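Local coordinates for protein carbohydrate deacetylase Agd3 (PDB 6NWZ) that probably removes N-acetyl groups from the fungal exopolysaccharide galactosaminogalactan and is required for biofilm formation by Aspergillus fumigatus, at residues 76-81 with 115-120; 471-476 with 485-490; 649-654 with 672-677. All coordinates share one frame; numbering follows the deposited sequence.

The three contacts follow one another along the chain, none enclosing or crossing another, with centres 31 to 33 Å apart. Contact 1 comes first, in the CBM87 region, and closes a loop of 33 residues that carries helix 99-112 between two parallel strands. Contact 2 closes a much shorter loop of eight residues, with helix 478-481 in it, where the antiparallel strands 474-475 and 487-492 pair in the deacetylase region. Contact 3 brings a turn against strand 674-683 in the C-terminal region, across 17 residues. Strand pairing through 622-629, 613-618 and 22-31 connects that last strand to strand 76-80 of contact 1.

Contact 1 (76-81 with 115-120); sequences GIVVAA and RMVQFD
The carbonyl O of Ile77 accepts the backbone N of Val117 at 2.7 Å in a nearly straight bond, while the CA of Met116 approaches the same oxygen at 3.2 Å in a CA-H...O contact. Val117 O in turn accepts Val79 N at 2.9 Å, and the pattern ends with Phe119 O accepting Ala81 N at 3.0 Å; between these the bond from Phe119 N to Val79 O is weak. The strands run parallel, their short axes 16° apart. On one side the thioether of Met116 reaches across to Ile77: its chain runs straight out to SD and then bends (chi3 -66°), which lays the methyl CE 4.0 Å from CG2 of Ile77. On the other, CG of Phe119 sits between its own backbone N and carbonyl carbon (chi1 62°), which brings the ring over toward strand 76-80, with Ala80 CA over one face, CE1 3.8 Å from CB of Ala80 and CE2 3.7 Å from CG1 of Val78. Arg115 links the pair to a zinc site through its salt bridge to the zinc ligand Glu210, and also bonds to Trp236 O. This is a parallel pair inside the CBM87 region, extended by strands 22-31 and 209-214, with helices on both faces: Trp102 of helix 99-112 packs on Val79, Met116 and Gln118, Trp233 of helix 224-237 on Val78 and Val117.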
ATOM      1  N   GLY A  76     -15.581 -18.655  -7.415  1.00 37.19           N
ATOM      2  CA  GLY A  76     -16.314 -17.427  -7.634  1.00 36.28           C
ATOM      3  C   GLY A  76     -16.156 -16.984  -9.066  1.00 40.20           C
ATOM      4  O   GLY A  76     -15.232 -17.409  -9.770  1.00 48.68           O
ATOM      5  N   ILE A  77     -17.082 -16.134  -9.495  1.00 35.16           N
ATOM      6  CA  ILE A  77     -17.087 -15.602 -10.849  1.00 36.43           C
ATOM      7  C   ILE A  77     -17.309 -14.100 -10.774  1.00 44.41           C
ATOM      8  O   ILE A  77     -18.196 -13.634 -10.049  1.00 41.32           O
ATOM      9  CB  ILE A  77     -18.169 -16.263 -11.725  1.00 39.58           C
ATOM     10  CG1 ILE A  77     -18.092 -17.790 -11.608  1.00 43.98           C
ATOM     11  CG2 ILE A  77     -18.005 -15.825 -13.168  1.00 30.60           C
ATOM     12  CD1 ILE A  77     -19.322 -18.521 -12.114  1.00 33.01           C
ATOM     13  N   VAL A  78     -16.494 -13.344 -11.505  1.00 45.38           N
ATOM     14  CA  VAL A  78     -16.624 -11.896 -11.607  1.00 37.89           C
ATOM     15  C   VAL A  78     -16.730 -11.540 -13.080  1.00 39.32           C
ATOM     16  O   VAL A  78     -15.892 -11.961 -13.886  1.00 49.44           O
ATOM     17  CB  VAL A  78     -15.438 -11.159 -10.957  1.00 38.57           C
ATOM     18  CG1 VAL A  78     -15.812  -9.711 -10.668  1.00 28.22           C
ATOM     19  CG2 VAL A  78     -14.981 -11.869  -9.694  1.00 31.89           C
ATOM     20  N   VAL A  79     -17.759 -10.775 -13.432  1.00 37.43           N
ATOM     21  CA  VAL A  79     -17.998 -10.369 -14.810  1.00 33.57           C
ATOM     22  C   VAL A  79     -18.149  -8.859 -14.846  1.00 42.36           C
ATOM     23  O   VAL A  79     -18.950  -8.293 -14.093  1.00 44.34           O
ATOM     24  CB  VAL A  79     -19.248 -11.042 -15.402  1.00 32.25           C
ATOM     25  CG1 VAL A  79     -19.258 -10.881 -16.919  1.00 33.08           C
ATOM     26  CG2 VAL A  79     -19.309 -12.508 -14.993  1.00 29.06           C
ATOM     27  N   ALA A  80     -17.396  -8.213 -15.728  1.00 37.22           N
ATOM     28  CA  ALA A  80     -17.390  -6.763 -15.846  1.00 34.74           C
ATOM     29  C   ALA A  80     -18.208  -6.347 -17.063  1.00 37.99           C
ATOM     30  O   ALA A  80     -17.902  -6.756 -18.189  1.00 32.37           O
ATOM     31  CB  ALA A  80     -15.959  -6.237 -15.951  1.00 34.20           C
ATOM     32  N   ALA A  81     -19.250  -5.546 -16.827  1.00 43.34           N
ATOM     33  CA  ALA A  81     -20.067  -4.948 -17.885  1.00 42.37           C
ATOM     34  C   ALA A  81     -20.762  -5.999 -18.749  1.00 47.70           C
ATOM     35  O   ALA A  81     -21.054  -5.752 -19.922  1.00 42.85           O
ATOM     36  CB  ALA A  81     -19.235  -4.004 -18.761  1.00 27.77           C
ATOM     37  N   ARG A 115     -20.801 -18.182  -5.815  1.00 47.79           N
ATOM     38  CA  ARG A 115     -21.360 -16.850  -5.981  1.00 43.15           C
ATOM     39  C   ARG A 115     -20.765 -16.159  -7.204  1.00 41.90           C
ATOM     40  O   ARG A 115     -19.702 -16.531  -7.706  1.00 45.19           O
ATOM     41  CB  ARG A 115     -21.114 -16.014  -4.724  1.00 27.12           C
ATOM     42  CG  ARG A 115     -21.905 -16.495  -3.517  1.00 37.23           C
ATOM     43  CD  ARG A 115     -21.489 -15.776  -2.246  1.00 38.78           C
ATOM     44  NE  ARG A 115     -22.402 -16.057  -1.142  1.00 44.83           N
ATOM     45  CZ  ARG A 115     -22.276 -15.546   0.079  1.00 43.18           C
ATOM     46  NH1 ARG A 115     -21.270 -14.731   0.361  1.00 36.70           N
ATOM     47  NH2 ARG A 115     -23.158 -15.851   1.019  1.00 36.43           N
ATOM     48  N   MET A 116     -21.480 -15.140  -7.683  1.00 42.91           N
ATOM     49  CA  MET A 116     -21.059 -14.346  -8.829  1.00 39.02           C
ATOM     50  C   MET A 116     -21.162 -12.864  -8.501  1.00 43.37           C
ATOM     51  O   MET A 116     -22.114 -12.427  -7.846  1.00 33.93           O
ATOM     52  CB  MET A 116     -21.903 -14.659 -10.071  1.00 30.69           C
ATOM     53  CG  MET A 116     -21.654 -13.726 -11.243  1.00 26.61           C
ATOM     54  SD  MET A 116     -22.651 -14.129 -12.687  1.00 41.00           S
ATOM     55  CE  MET A 116     -21.975 -15.728 -13.129  1.00 35.69           C
ATOM     56  N   VAL A 117     -20.180 -12.095  -8.960  1.00 33.01           N
ATOM     57  CA  VAL A 117     -20.153 -10.649  -8.790  1.00 25.47           C
ATOM     58  C   VAL A 117     -20.177 -10.007 -10.170  1.00 35.86           C
ATOM     59  O   VAL A 117     -19.433 -10.421 -11.066  1.00 35.65           O
ATOM     60  CB  VAL A 117     -18.916 -10.195  -7.996  1.00 29.94           C
ATOM     61  CG1 VAL A 117     -18.782  -8.680  -8.035  1.00 21.39           C
ATOM     62  CG2 VAL A 117     -18.998 -10.695  -6.562  1.00 29.99           C
ATOM     63  N   GLN A 118     -21.038  -9.006 -10.343  1.00 33.72           N
ATOM     64  CA  GLN A 118     -21.105  -8.235 -11.579  1.00 31.82           C
ATOM     65  C   GLN A 118     -21.048  -6.754 -11.240  1.00 38.57           C
ATOM     66  O   GLN A 118     -21.860  -6.265 -10.448  1.00 38.79           O
ATOM     67  CB  GLN A 118     -22.379  -8.548 -12.362  1.00 29.44           C
ATOM     68  CG  GLN A 118     -22.507  -9.992 -12.775  1.00 38.94           C
ATOM     69  CD  GLN A 118     -23.265 -10.143 -14.072  1.00 36.27           C
ATOM     70  OE1 GLN A 118     -23.026  -9.407 -15.032  1.00 45.52           O
ATOM     71  NE2 GLN A 118     -24.187 -11.094 -14.110  1.00 32.09           N
ATOM     72  N   PHE A 119     -20.095  -6.043 -11.835  1.00 34.63           N
ATOM     73  CA  PHE A 119     -19.993  -4.607 -11.652  1.00 30.41           C
ATOM     74  C   PHE A 119     -19.914  -3.924 -13.009  1.00 37.43           C
ATOM     75  O   PHE A 119     -19.567  -4.539 -14.021  1.00 30.97           O
ATOM     76  CB  PHE A 119     -18.791  -4.214 -10.765  1.00 20.99           C
ATOM     77  CG  PHE A 119     -17.441  -4.607 -11.319  1.00 30.20           C
ATOM     78  CD1 PHE A 119     -16.817  -3.843 -12.300  1.00 28.88           C
ATOM     79  CD2 PHE A 119     -16.770  -5.713 -10.817  1.00 37.21           C
ATOM     80  CE1 PHE A 119     -15.565  -4.197 -12.793  1.00 34.26           C
ATOM     81  CE2 PHE A 119     -15.517  -6.071 -11.303  1.00 39.11           C
ATOM     82  CZ  PHE A 119     -14.915  -5.311 -12.293  1.00 34.71           C
ATOM     83  N   ASP A 120     -20.247  -2.631 -13.006  1.00 37.87           N
ATOM     84  CA  ASP A 120     -20.356  -1.830 -14.226  1.00 29.48           C
ATOM     85  C   ASP A 120     -21.466  -2.366 -15.129  1.00 34.63           C
ATOM     86  O   ASP A 120     -21.316  -2.454 -16.348  1.00 47.57           O
ATOM     87  CB  ASP A 120     -19.018  -1.758 -14.969  1.00 31.43           C
ATOM     88  CG  ASP A 120     -18.990  -0.666 -16.019  1.00 39.92           C
ATOM     89  OD1 ASP A 120     -19.865   0.226 -15.977  1.00 48.49           O
ATOM     90  OD2 ASP A 120     -18.098  -0.706 -16.892  1.00 42.20           O
TER

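Contact 2 (471-476 with 485-490); sequences MWPYFT and GMQVNP
The Tyr474 ring presents an edge to Val488: CD2 lies 3.9 Å from CG2, near the ring plane, with the two side chains side by side and pointing the same way. Its OH hydrogen-bonds to Asp481 OD2. Phe475 and Gln487 are likewise neighbours on the opposite side of the strand pair, where ring and amide planes are 53° apart and ring atom CE1 sits 3.8 Å from the methylene CG of Gln487. The Phe475 ring also meets Tyr605 of helix 594-607. With CG anti to the backbone N (chi1 -176°) and the chain extended beyond it, Gln487 crosses the ring of Pro473, whose CG lies 3.5 Å from NE2; that amide nitrogen bonds to Ser598 O and, weakly, to Asn489 OD1. Between these two faces runs a beta hairpin with helix 478-481, home of Asp481, in its connection. Tyr474 and Val488 form an antiparallel hydrogen-bonded pair, the shorter and straighter bond being Val488 N to Tyr474 O at 2.7 Å, and Phe475 with Gln487 a non-hydrogen-bonded one. Thr476 N continues the pattern to Met486 O at 3.0 Å. At the loop end, the Thr476 hydroxyl stands between its own backbone N and carbonyl carbon (chi1 66°); OG1 accepts Met486 N at 3.0 Å and bonds to Phe483 O, so two groups fix its rotation. Polar side-chain atoms at the loop end and beside Pro473 are thus tied to backbone groups, while the carbon contacts lie along the strands.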
ATOM      1  N   MET A 471       2.741  -5.637  -6.363  1.00 43.17           N
ATOM      2  CA  MET A 471       2.984  -6.134  -5.016  1.00 35.62           C
ATOM      3  C   MET A 471       4.411  -6.623  -4.813  1.00 39.74           C
ATOM      4  O   MET A 471       4.743  -7.059  -3.706  1.00 44.40           O
ATOM      5  CB  MET A 471       1.998  -7.263  -4.694  1.00 30.57           C
ATOM      6  CG  MET A 471       0.533  -6.880  -4.873  1.00 36.36           C
ATOM      7  SD  MET A 471      -0.088  -5.709  -3.645  1.00 38.14           S
ATOM      8  CE  MET A 471      -1.257  -4.783  -4.634  1.00 39.43           C
ATOM      9  N   TRP A 472       5.264  -6.555  -5.849  1.00 37.03           N
ATOM     10  CA  TRP A 472       6.625  -7.066  -5.790  1.00 50.89           C
ATOM     11  C   TRP A 472       7.640  -5.928  -5.771  1.00 44.89           C
ATOM     12  O   TRP A 472       7.394  -4.852  -6.325  1.00 47.62           O
ATOM     13  CB  TRP A 472       6.936  -7.976  -6.985  1.00 53.52           C
ATOM     14  CG  TRP A 472       6.079  -9.198  -7.075  1.00 55.03           C
ATOM     15  CD1 TRP A 472       5.217  -9.672  -6.129  1.00 61.03           C
ATOM     16  CD2 TRP A 472       5.998 -10.102  -8.181  1.00 62.24           C
ATOM     17  NE1 TRP A 472       4.604 -10.817  -6.578  1.00 55.01           N
ATOM     18  CE2 TRP A 472       5.066 -11.102  -7.835  1.00 59.98           C
ATOM     19  CE3 TRP A 472       6.621 -10.163  -9.430  1.00 52.98           C
ATOM     20  CZ2 TRP A 472       4.747 -12.150  -8.693  1.00 51.46           C
ATOM     21  CZ3 TRP A 472       6.301 -11.203 -10.279  1.00 46.47           C
ATOM     22  CH2 TRP A 472       5.374 -12.183  -9.907  1.00 41.82           C
ATOM     23  N   PRO A 473       8.790  -6.133  -5.139  1.00 41.42           N
ATOM     24  CA  PRO A 473       9.879  -5.166  -5.256  1.00 36.98           C
ATOM     25  C   PRO A 473      10.633  -5.356  -6.564  1.00 45.32           C
ATOM     26  O   PRO A 473      10.555  -6.398  -7.216  1.00 43.75           O
ATOM     27  CB  PRO A 473      10.767  -5.495  -4.053  1.00 38.38           C
ATOM     28  CG  PRO A 473      10.584  -6.974  -3.881  1.00 37.19           C
ATOM     29  CD  PRO A 473       9.140  -7.252  -4.243  1.00 40.10           C
ATOM     30  N   TYR A 474      11.359  -4.310  -6.946  1.00 47.01           N
ATOM     31  CA  TYR A 474      12.221  -4.349  -8.117  1.00 40.71           C
ATOM     32  C   TYR A 474      13.590  -4.889  -7.719  1.00 47.32           C
ATOM     33  O   TYR A 474      14.094  -4.592  -6.633  1.00 62.60           O
ATOM     34  CB  TYR A 474      12.349  -2.953  -8.735  1.00 40.66           C
ATOM     35  CG  TYR A 474      13.443  -2.825  -9.773  1.00 46.01           C
ATOM     36  CD1 TYR A 474      13.222  -3.183 -11.095  1.00 50.79           C
ATOM     37  CD2 TYR A 474      14.700  -2.336  -9.429  1.00 44.66           C
ATOM     38  CE1 TYR A 474      14.225  -3.068 -12.046  1.00 52.73           C
ATOM     39  CE2 TYR A 474      15.708  -2.217 -10.373  1.00 51.53           C
ATOM     40  CZ  TYR A 474      15.465  -2.583 -11.679  1.00 53.63           C
ATOM     41  OH  TYR A 474      16.467  -2.463 -12.617  1.00 63.03           O
ATOM     42  N   PHE A 475      14.180  -5.696  -8.594  1.00 44.42           N
ATOM     43  CA  PHE A 475      15.489  -6.291  -8.352  1.00 51.12           C
ATOM     44  C   PHE A 475      16.473  -5.747  -9.377  1.00 56.92           C
ATOM     45  O   PHE A 475      16.228  -5.832 -10.586  1.00 56.66           O
ATOM     46  CB  PHE A 475      15.424  -7.817  -8.414  1.00 47.49           C
ATOM     47  CG  PHE A 475      14.655  -8.435  -7.279  1.00 48.78           C
ATOM     48  CD1 PHE A 475      15.230  -8.555  -6.023  1.00 45.59           C
ATOM     49  CD2 PHE A 475      13.354  -8.878  -7.463  1.00 46.29           C
ATOM     50  CE1 PHE A 475      14.528  -9.118  -4.969  1.00 44.35           C
ATOM     51  CE2 PHE A 475      12.642  -9.443  -6.412  1.00 51.14           C
ATOM     52  CZ  PHE A 475      13.232  -9.563  -5.164  1.00 53.80           C
ATOM     53  N   THR A 476      17.578  -5.188  -8.891  1.00 65.16           N
ATOM     54  CA  THR A 476      18.561  -4.578  -9.774  1.00 69.98           C
ATOM     55  C   THR A 476      19.214  -5.631 -10.661  1.00 70.62           C
ATOM     56  O   THR A 476      19.347  -6.800 -10.289  1.00 66.47           O
ATOM     57  CB  THR A 476      19.629  -3.847  -8.960  1.00 64.55           C
ATOM     58  OG1 THR A 476      20.387  -4.798  -8.201  1.00 67.29           O
ATOM     59  CG2 THR A 476      18.982  -2.852  -8.016  1.00 48.14           C
ATOM     60  N   GLY A 485      21.013  -7.973  -7.830  1.00 54.78           N
ATOM     61  CA  GLY A 485      20.655  -8.592  -6.567  1.00 54.77           C
ATOM     62  C   GLY A 485      20.103  -7.645  -5.525  1.00 50.79           C
ATOM     63  O   GLY A 485      19.496  -8.107  -4.549  1.00 63.95           O
ATOM     64  N   MET A 486      20.293  -6.340  -5.683  1.00 54.49           N
ATOM     65  CA  MET A 486      19.798  -5.397  -4.689  1.00 58.54           C
ATOM     66  C   MET A 486      18.286  -5.256  -4.810  1.00 53.64           C
ATOM     67  O   MET A 486      17.754  -5.091  -5.912  1.00 47.83           O
ATOM     68  CB  MET A 486      20.473  -4.036  -4.855  1.00 57.79           C
ATOM     69  CG  MET A 486      20.371  -3.141  -3.626  1.00 49.23           C
ATOM     70  SD  MET A 486      21.432  -3.671  -2.265  1.00 49.87           S
ATOM     71  CE  MET A 486      23.047  -3.547  -3.026  1.00 55.48           C
ATOM     72  N   GLN A 487      17.595  -5.320  -3.673  1.00 59.07           N
ATOM     73  CA  GLN A 487      16.137  -5.260  -3.643  1.00 55.76           C
ATOM     74  C   GLN A 487      15.693  -3.817  -3.427  1.00 51.33           C
ATOM     75  O   GLN A 487      16.012  -3.209  -2.399  1.00 50.19           O
ATOM     76  CB  GLN A 487      15.581  -6.170  -2.548  1.00 46.08           C
ATOM     77  CG  GLN A 487      14.060  -6.243  -2.511  1.00 45.87           C
ATOM     78  CD  GLN A 487      13.535  -7.086  -1.362  1.00 52.29           C
ATOM     79  OE1 GLN A 487      14.207  -8.002  -0.888  1.00 51.99           O
ATOM     80  NE2 GLN A 487      12.327  -6.774  -0.905  1.00 54.52           N
ATOM     81  N   VAL A 488      14.957  -3.275  -4.392  1.00 39.68           N
ATOM     82  CA  VAL A 488      14.446  -1.912  -4.331  1.00 50.27           C
ATOM     83  C   VAL A 488      12.967  -1.984  -3.974  1.00 50.02           C
ATOM     84  O   VAL A 488      12.136  -2.388  -4.795  1.00 53.45           O
ATOM     85  CB  VAL A 488      14.666  -1.163  -5.652  1.00 45.80           C
ATOM     86  CG1 VAL A 488      14.095   0.247  -5.560  1.00 43.66           C
ATOM     87  CG2 VAL A 488      16.144  -1.121  -5.993  1.00 41.35           C
ATOM     88  N   ASN A 489      12.636  -1.592  -2.746  1.00 51.76           N
ATOM     89  CA  ASN A 489      11.242  -1.586  -2.325  1.00 39.46           C
ATOM     90  C   ASN A 489      10.587  -0.257  -2.692  1.00 37.17           C
ATOM     91  O   ASN A 489      11.219   0.798  -2.581  1.00 39.94           O
ATOM     92  CB  ASN A 489      11.129  -1.812  -0.820  1.00 36.72           C
ATOM     93  CG  ASN A 489      11.850  -3.065  -0.361  1.00 54.63           C
ATOM     94  OD1 ASN A 489      11.359  -4.180  -0.537  1.00 55.68           O
ATOM     95  ND2 ASN A 489      13.023  -2.884   0.237  1.00 60.14           N
ATOM     96  N   PRO A 490       9.331  -0.287  -3.125  1.00 32.90           N
ATOM     97  CA  PRO A 490       8.665   0.948  -3.554  1.00 37.07           C
ATOM     98  C   PRO A 490       8.392   1.894  -2.393  1.00 33.43           C
ATOM     99  O   PRO A 490       8.314   1.497  -1.227  1.00 40.29           O
ATOM    100  CB  PRO A 490       7.358   0.446  -4.177  1.00 36.40           C
ATOM    101  CG  PRO A 490       7.123  -0.888  -3.535  1.00 29.88           C
ATOM    102  CD  PRO A 490       8.481  -1.476  -3.312  1.00 31.16           C
TER

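Contact 3 (649-654 with 672-677); sequences STQGYA and SPVTFT
Gln651 and Tyr653 reach toward strand 674-677 from the opposing turn, and Val674 and Phe676 meet them. CG of Gln651 lies anti to its carbonyl carbon (chi1 -59°) and the chain is extended beyond it, which carries the amide across to Thr675. The amide lies at only 23° to the plane of the Phe676 ring, while its chain crosses that ring obliquely, CD being 3.8 Å from CE2. Its NE2 donates to Thr675 O at 2.7 Å (N-H...O 153°), the oxygen lying close to the amide plane; this hydrogen bond fixes the rotation of the amide. The other end, OE1, is then directed at CG1 of Val674, 3.3 Å away, and also lies at the edge of the Tyr653 ring, in its plane. What presents the two side chains together is a type I' beta turn from Thr650 to Tyr653, with Gln651 and Gly652 at its corners and Tyr653 N bonded to Thr650 O. An ST turn overlaps it, as Ser649 OG accepts Gln651 N at 3.1 Å. Tyr653 comes from the direction opposite to Val674, with OH 3.3 Å from CG2 and CE2 4.0 Å from CG1. It also crosses Phe676, with CD2 at the edge of that ring, 4.0 Å from CZ. Ser649 O approaches the same ring's edge, in plane. Val665 of strand 663-667 touches both Tyr653 and Phe676, while strand 622-629 pairs with 674-683 through backbone bonds of Val674 and Phe676.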
ATOM      1  N   SER A 649      -7.998 -26.374  14.846  1.00 68.41           N
ATOM      2  CA  SER A 649      -6.655 -26.248  15.397  1.00 62.14           C
ATOM      3  C   SER A 649      -5.771 -25.543  14.382  1.00 62.74           C
ATOM      4  O   SER A 649      -5.778 -25.901  13.200  1.00 66.19           O
ATOM      5  CB  SER A 649      -6.064 -27.617  15.752  1.00 66.53           C
ATOM      6  OG  SER A 649      -4.716 -27.493  16.177  1.00 74.04           O
ATOM      7  N   THR A 650      -5.007 -24.554  14.844  1.00 58.51           N
ATOM      8  CA  THR A 650      -4.053 -23.892  13.965  1.00 61.65           C
ATOM      9  C   THR A 650      -2.842 -24.763  13.657  1.00 76.18           C
ATOM     10  O   THR A 650      -1.968 -24.327  12.898  1.00 70.47           O
ATOM     11  CB  THR A 650      -3.606 -22.568  14.581  1.00 58.33           C
ATOM     12  OG1 THR A 650      -3.002 -22.811  15.856  1.00 66.78           O
ATOM     13  CG2 THR A 650      -4.802 -21.647  14.758  1.00 49.54           C
ATOM     14  N   GLN A 651      -2.777 -25.964  14.236  1.00 80.48           N
ATOM     15  CA  GLN A 651      -1.778 -26.979  13.889  1.00 76.53           C
ATOM     16  C   GLN A 651      -0.352 -26.452  14.043  1.00 75.05           C
ATOM     17  O   GLN A 651       0.541 -26.793  13.264  1.00 80.76           O
ATOM     18  CB  GLN A 651      -2.010 -27.517  12.477  1.00 69.18           C
ATOM     19  CG  GLN A 651      -3.380 -28.142  12.280  1.00 71.80           C
ATOM     20  CD  GLN A 651      -3.575 -28.683  10.880  1.00 77.26           C
ATOM     21  OE1 GLN A 651      -2.612 -28.874  10.137  1.00 85.19           O
ATOM     22  NE2 GLN A 651      -4.827 -28.930  10.509  1.00 68.39           N
ATOM     23  N   GLY A 652      -0.137 -25.620  15.059  1.00 68.95           N
ATOM     24  CA  GLY A 652       1.196 -25.129  15.351  1.00 70.65           C
ATOM     25  C   GLY A 652       1.802 -24.228  14.301  1.00 77.81           C
ATOM     26  O   GLY A 652       3.023 -24.058  14.280  1.00 87.42           O
ATOM     27  N   TYR A 653       0.992 -23.649  13.422  1.00 71.33           N
ATOM     28  CA  TYR A 653       1.491 -22.691  12.448  1.00 64.10           C
ATOM     29  C   TYR A 653       1.394 -21.275  13.012  1.00 64.96           C
ATOM     30  O   TYR A 653       0.728 -21.022  14.018  1.00 71.63           O
ATOM     31  CB  TYR A 653       0.711 -22.796  11.137  1.00 63.53           C
ATOM     32  CG  TYR A 653       0.869 -24.116  10.415  1.00 54.20           C
ATOM     33  CD1 TYR A 653       2.000 -24.382   9.655  1.00 55.33           C
ATOM     34  CD2 TYR A 653      -0.119 -25.090  10.481  1.00 51.48           C
ATOM     35  CE1 TYR A 653       2.147 -25.585   8.987  1.00 58.87           C
ATOM     36  CE2 TYR A 653       0.021 -26.297   9.816  1.00 58.58           C
ATOM     37  CZ  TYR A 653       1.155 -26.538   9.071  1.00 64.71           C
ATOM     38  OH  TYR A 653       1.304 -27.736   8.407  1.00 71.48           O
ATOM     39  N   ALA A 654       2.070 -20.341  12.347  1.00 49.07           N
ATOM     40  CA  ALA A 654       2.041 -18.951  12.783  1.00 42.66           C
ATOM     41  C   ALA A 654       0.711 -18.311  12.403  1.00 58.09           C
ATOM     42  O   ALA A 654       0.267 -18.413  11.257  1.00 67.75           O
ATOM     43  CB  ALA A 654       3.201 -18.177  12.164  1.00 41.82           C
ATOM     44  N   SER A 672       3.556 -32.309   1.791  1.00 90.18           N
ATOM     45  CA  SER A 672       2.198 -32.799   1.927  1.00 87.89           C
ATOM     46  C   SER A 672       1.224 -31.631   2.040  1.00 79.70           C
ATOM     47  O   SER A 672       1.564 -30.584   2.601  1.00 83.48           O
ATOM     48  CB  SER A 672       2.057 -33.704   3.158  1.00 79.13           C
ATOM     49  N   PRO A 673       0.013 -31.770   1.504  1.00 74.37           N
ATOM     50  CA  PRO A 673      -0.972 -30.690   1.620  1.00 60.78           C
ATOM     51  C   PRO A 673      -1.610 -30.679   3.001  1.00 73.24           C
ATOM     52  O   PRO A 673      -1.877 -31.725   3.596  1.00 85.41           O
ATOM     53  CB  PRO A 673      -1.998 -31.035   0.535  1.00 60.84           C
ATOM     54  CG  PRO A 673      -1.934 -32.526   0.444  1.00 64.19           C
ATOM     55  CD  PRO A 673      -0.501 -32.911   0.725  1.00 66.05           C
ATOM     56  N   VAL A 674      -1.855 -29.477   3.509  1.00 73.05           N
ATOM     57  CA  VAL A 674      -2.394 -29.290   4.850  1.00 68.74           C
ATOM     58  C   VAL A 674      -3.892 -29.049   4.753  1.00 62.51           C
ATOM     59  O   VAL A 674      -4.365 -28.362   3.838  1.00 66.99           O
ATOM     60  CB  VAL A 674      -1.687 -28.125   5.569  1.00 71.83           C
ATOM     61  CG1 VAL A 674      -2.169 -28.010   7.010  1.00 67.17           C
ATOM     62  CG2 VAL A 674      -0.176 -28.312   5.510  1.00 56.52           C
ATOM     63  N   THR A 675      -4.643 -29.618   5.698  1.00 69.99           N
ATOM     64  CA  THR A 675      -6.094 -29.496   5.742  1.00 64.03           C
ATOM     65  C   THR A 675      -6.536 -29.006   7.115  1.00 69.73           C
ATOM     66  O   THR A 675      -6.040 -29.477   8.144  1.00 77.83           O
ATOM     67  CB  THR A 675      -6.771 -30.835   5.411  1.00 58.44           C
ATOM     68  OG1 THR A 675      -6.536 -31.156   4.034  1.00 66.95           O
ATOM     69  CG2 THR A 675      -8.269 -30.765   5.657  1.00 57.82           C
ATOM     70  N   PHE A 676      -7.467 -28.053   7.123  1.00 67.42           N
ATOM     71  CA  PHE A 676      -8.022 -27.482   8.342  1.00 61.74           C
ATOM     72  C   PHE A 676      -9.520 -27.749   8.394  1.00 56.44           C
ATOM     73  O   PHE A 676     -10.218 -27.614   7.385  1.00 63.39           O
ATOM     74  CB  PHE A 676      -7.765 -25.968   8.419  1.00 56.38           C
ATOM     75  CG  PHE A 676      -6.310 -25.598   8.446  1.00 50.27           C
ATOM     76  CD1 PHE A 676      -5.608 -25.413   7.267  1.00 50.20           C
ATOM     77  CD2 PHE A 676      -5.644 -25.436   9.651  1.00 49.40           C
ATOM     78  CE1 PHE A 676      -4.267 -25.075   7.289  1.00 57.42           C
ATOM     79  CE2 PHE A 676      -4.304 -25.098   9.681  1.00 49.25           C
ATOM     80  CZ  PHE A 676      -3.615 -24.917   8.498  1.00 51.69           C
ATOM     81  N   THR A 677     -10.009 -28.119   9.572  1.00 59.42           N
ATOM     82  CA  THR A 677     -11.427 -28.367   9.794  1.00 60.24           C
ATOM     83  C   THR A 677     -12.062 -27.152  10.456  1.00 62.33           C
ATOM     84  O   THR A 677     -11.597 -26.696  11.505  1.00 70.66           O
ATOM     85  CB  THR A 677     -11.633 -29.608  10.663  1.00 56.95           C
ATOM     86  OG1 THR A 677     -11.309 -30.778   9.904  1.00 76.02           O
ATOM     87  CG2 THR A 677     -13.073 -29.699  11.136  1.00 57.33           C
TER